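PDB 5SZR: protein Pcdhgb2 from Mus musculus, which is probably a calcium-dependent cell-adhesion protein that may help establish and maintain specific neuronal connections in the brain. Local coordinates for residues A[315-320]-A[362-367]. Sequence-based numbering, arbitrary orientation.
Sequences VGDRND and GHNAWL. With CA (calcium ion), chain Q; CA (calcium ion), chain R; CA (calcium ion), chain P.
Asn-364 turns its CG away from its own carbonyl carbon (chi1 -68°), which sends the amide across to Asp-317 and Asn-319. On Asp-317, CG lies anti to the backbone N (chi1 -177°), and this extends the carboxylate to meet that amide. Asn-364 ND2 donates a nearly straight hydrogen bond to Asp-317 OD2, 3.1 Å away. The donor sits above the carboxylate plane, while OD2 lies in the plane of the amide. The same OD2 is also bonded by Ser-361, so two partners grip it. The other oxygen, Asp-317 OD1, binds a calcium ion at 2.5 Å, together with Arg-318 O and Asp-320 OD1. Asp-320 OD2 reaches a second calcium. This is the calcium-binding linker between extracellular cadherin domains 5 and 6, and 362-367 belongs to domain 6. A third calcium joins the segments directly, bound by Asn-319 OD1 and Asn-364 O, both at 2.3 Å. Asp-358, Asp-360 and Asp-411 help complete that site. The two asparagine amides are nearly parallel, 9° apart, and Asn-364 OD1 packs against Asn-319 CB at 3.2 Å. An alanine at Asn-364 would probably leave Asp-317 OD2 with one donor fewer and take away the amide that lies against Asn-319 CB.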
ATOM      1  N   VAL A 315     -13.378 -32.998  -5.936  1.00 49.37           N
ATOM      2  CA  VAL A 315     -12.687 -34.072  -6.639  1.00 51.08           C
ATOM      3  C   VAL A 315     -13.517 -34.459  -7.857  1.00 53.98           C
ATOM      4  O   VAL A 315     -14.679 -34.860  -7.727  1.00 55.27           O
ATOM      5  CB  VAL A 315     -12.459 -35.274  -5.712  1.00 53.16           C
ATOM      6  CG1 VAL A 315     -11.794 -36.413  -6.467  1.00 50.56           C
ATOM      7  CG2 VAL A 315     -11.625 -34.855  -4.510  1.00 48.92           C
ATOM      8  N   GLY A 316     -12.928 -34.333  -9.044  1.00 50.07           N
ATOM      9  CA  GLY A 316     -13.659 -34.545 -10.281  1.00 51.75           C
ATOM     10  C   GLY A 316     -13.702 -36.015 -10.673  1.00 54.84           C
ATOM     11  O   GLY A 316     -12.726 -36.743 -10.523  1.00 55.68           O
ATOM     12  N   ASP A 317     -14.850 -36.437 -11.187  1.00 54.82           N
ATOM     13  CA  ASP A 317     -15.033 -37.823 -11.590  1.00 56.42           C
ATOM     14  C   ASP A 317     -14.410 -38.064 -12.958  1.00 57.63           C
ATOM     15  O   ASP A 317     -14.652 -37.308 -13.904  1.00 58.50           O
ATOM     16  CB  ASP A 317     -16.520 -38.173 -11.616  1.00 58.11           C
ATOM     17  CG  ASP A 317     -16.771 -39.626 -11.971  1.00 64.76           C
ATOM     18  OD1 ASP A 317     -15.946 -40.485 -11.591  1.00 64.19           O
ATOM     19  OD2 ASP A 317     -17.793 -39.909 -12.634  1.00 61.95           O
ATOM     20  N   ARG A 318     -13.598 -39.108 -13.057  1.00 60.78           N
ATOM     21  CA  ARG A 318     -13.118 -39.621 -14.330  1.00 62.88           C
ATOM     22  C   ARG A 318     -13.709 -41.003 -14.583  1.00 66.08           C
ATOM     23  O   ARG A 318     -14.239 -41.651 -13.677  1.00 61.66           O
ATOM     24  CB  ARG A 318     -11.589 -39.699 -14.368  1.00 66.35           C
ATOM     25  CG  ARG A 318     -10.890 -38.370 -14.592  1.00 70.78           C
ATOM     26  CD  ARG A 318      -9.410 -38.592 -14.871  1.00 76.98           C
ATOM     27  NE  ARG A 318      -8.697 -37.342 -15.116  1.00 79.88           N
ATOM     28  CZ  ARG A 318      -8.676 -36.712 -16.288  1.00 84.00           C
ATOM     29  NH1 ARG A 318      -7.996 -35.581 -16.423  1.00 83.84           N
ATOM     30  NH2 ARG A 318      -9.339 -37.214 -17.323  1.00 87.66           N
ATOM     31  N   ASN A 319     -13.609 -41.451 -15.833  1.00 50.88           N
ATOM     32  CA  ASN A 319     -14.136 -42.759 -16.219  1.00 57.12           C
ATOM     33  C   ASN A 319     -13.055 -43.826 -16.037  1.00 54.31           C
ATOM     34  O   ASN A 319     -12.518 -44.391 -16.990  1.00 51.73           O
ATOM     35  CB  ASN A 319     -14.657 -42.731 -17.650  1.00 48.29           C
ATOM     36  CG  ASN A 319     -15.477 -43.963 -17.983  1.00 59.48           C
ATOM     37  OD1 ASN A 319     -16.216 -44.458 -17.137  1.00 46.15           O
ATOM     38  ND2 ASN A 319     -15.335 -44.476 -19.208  1.00 46.03           N
ATOM     39  N   ASP A 320     -12.739 -44.101 -14.771  1.00 53.48           N
ATOM     40  CA  ASP A 320     -11.744 -45.110 -14.436  1.00 54.14           C
ATOM     41  C   ASP A 320     -12.366 -46.427 -13.976  1.00 53.00           C
ATOM     42  O   ASP A 320     -11.660 -47.280 -13.428  1.00 53.33           O
ATOM     43  CB  ASP A 320     -10.771 -44.572 -13.377  1.00 52.01           C
ATOM     44  CG  ASP A 320     -11.473 -43.994 -12.159  1.00 52.74           C
ATOM     45  OD1 ASP A 320     -12.696 -43.764 -12.211  1.00 51.87           O
ATOM     46  OD2 ASP A 320     -10.785 -43.752 -11.143  1.00 54.42           O
ATOM     47  N   GLY A 362     -22.386 -39.642 -13.072  1.00 51.81           N
ATOM     48  CA  GLY A 362     -22.796 -38.894 -14.247  1.00 52.00           C
ATOM     49  C   GLY A 362     -22.756 -39.722 -15.513  1.00 59.18           C
ATOM     50  O   GLY A 362     -23.118 -40.908 -15.530  1.00 58.22           O
ATOM     51  N   HIS A 363     -22.302 -39.090 -16.601  1.00 56.31           N
ATOM     52  CA  HIS A 363     -22.215 -39.801 -17.873  1.00 53.43           C
ATOM     53  C   HIS A 363     -21.216 -40.947 -17.813  1.00 50.88           C
ATOM     54  O   HIS A 363     -21.354 -41.924 -18.553  1.00 50.70           O
ATOM     55  CB  HIS A 363     -21.845 -38.831 -18.996  1.00 54.42           C
ATOM     56  CG  HIS A 363     -22.979 -37.957 -19.434  1.00 58.32           C
ATOM     57  ND1 HIS A 363     -23.325 -36.798 -18.775  1.00 63.56           N
ATOM     58  CD2 HIS A 363     -23.849 -38.077 -20.463  1.00 58.63           C
ATOM     59  CE1 HIS A 363     -24.357 -36.238 -19.381  1.00 64.87           C
ATOM     60  NE2 HIS A 363     -24.696 -36.996 -20.408  1.00 62.96           N
ATOM     61  N   ASN A 364     -20.211 -40.856 -16.942  1.00 51.42           N
ATOM     62  CA  ASN A 364     -19.252 -41.946 -16.813  1.00 51.91           C
ATOM     63  C   ASN A 364     -19.910 -43.235 -16.333  1.00 51.01           C
ATOM     64  O   ASN A 364     -19.326 -44.314 -16.486  1.00 49.35           O
ATOM     65  CB  ASN A 364     -18.118 -41.543 -15.863  1.00 54.88           C
ATOM     66  CG  ASN A 364     -17.227 -40.449 -16.434  1.00 54.54           C
ATOM     67  OD1 ASN A 364     -16.934 -40.428 -17.628  1.00 53.07           O
ATOM     68  ND2 ASN A 364     -16.786 -39.534 -15.572  1.00 57.38           N
ATOM     69  N   ALA A 365     -21.122 -43.155 -15.769  1.00 52.68           N
ATOM     70  CA  ALA A 365     -21.833 -44.346 -15.315  1.00 50.98           C
ATOM     71  C   ALA A 365     -23.233 -44.456 -15.915  1.00 47.76           C
ATOM     72  O   ALA A 365     -24.060 -45.214 -15.398  1.00 48.35           O
ATOM     73  CB  ALA A 365     -21.917 -44.375 -13.785  1.00 49.71           C
ATOM     74  N   TRP A 366     -23.523 -43.718 -16.987  1.00 45.64           N
ATOM     75  CA  TRP A 366     -24.815 -43.804 -17.664  1.00 47.16           C
ATOM     76  C   TRP A 366     -24.744 -44.933 -18.690  1.00 47.47           C
ATOM     77  O   TRP A 366     -24.107 -44.794 -19.739  1.00 48.78           O
ATOM     78  CB  TRP A 366     -25.176 -42.478 -18.328  1.00 48.44           C
ATOM     79  CG  TRP A 366     -26.626 -42.377 -18.713  1.00 50.63           C
ATOM     80  CD1 TRP A 366     -27.630 -43.240 -18.366  1.00 52.08           C
ATOM     81  CD2 TRP A 366     -27.231 -41.366 -19.528  1.00 48.25           C
ATOM     82  NE1 TRP A 366     -28.822 -42.820 -18.907  1.00 52.58           N
ATOM     83  CE2 TRP A 366     -28.605 -41.672 -19.624  1.00 50.48           C
ATOM     84  CE3 TRP A 366     -26.746 -40.233 -20.185  1.00 49.85           C
ATOM     85  CZ2 TRP A 366     -29.496 -40.886 -20.350  1.00 51.88           C
ATOM     86  CZ3 TRP A 366     -27.637 -39.446 -20.902  1.00 51.94           C
ATOM     87  CH2 TRP A 366     -28.997 -39.777 -20.976  1.00 52.92           C
ATOM     88  N   LEU A 367     -25.398 -46.047 -18.394  1.00 46.27           N
ATOM     89  CA  LEU A 367     -25.209 -47.253 -19.185  1.00 46.47           C
ATOM     90  C   LEU A 367     -26.193 -47.322 -20.343  1.00 47.30           C
ATOM     91  O   LEU A 367     -27.347 -46.900 -20.230  1.00 48.52           O
ATOM     92  CB  LEU A 367     -25.339 -48.494 -18.303  1.00 45.49           C
ATOM     93  CG  LEU A 367     -24.353 -48.454 -17.139  1.00 45.60           C
ATOM     94  CD1 LEU A 367     -24.299 -49.796 -16.435  1.00 45.53           C
ATOM     95  CD2 LEU A 367     -22.963 -48.019 -17.614  1.00 44.47           C
TER
HETATM   96 CA    CA Q 714     -14.470 -42.434 -11.302  1.00 52.64          CA
HETATM   97 CA    CA R 715     -17.644 -45.896 -16.086  1.00 43.31          CA
HETATM   98 CA    CA P 713     -11.564 -43.693  -8.949  1.00 50.04          CA
HETATM   99  O   HOH W   1     -11.934 -46.258  -8.848  1.00 42.55           O
HETATM  100  O   HOH W   2      -9.258 -43.785  -8.293  1.00 54.08           O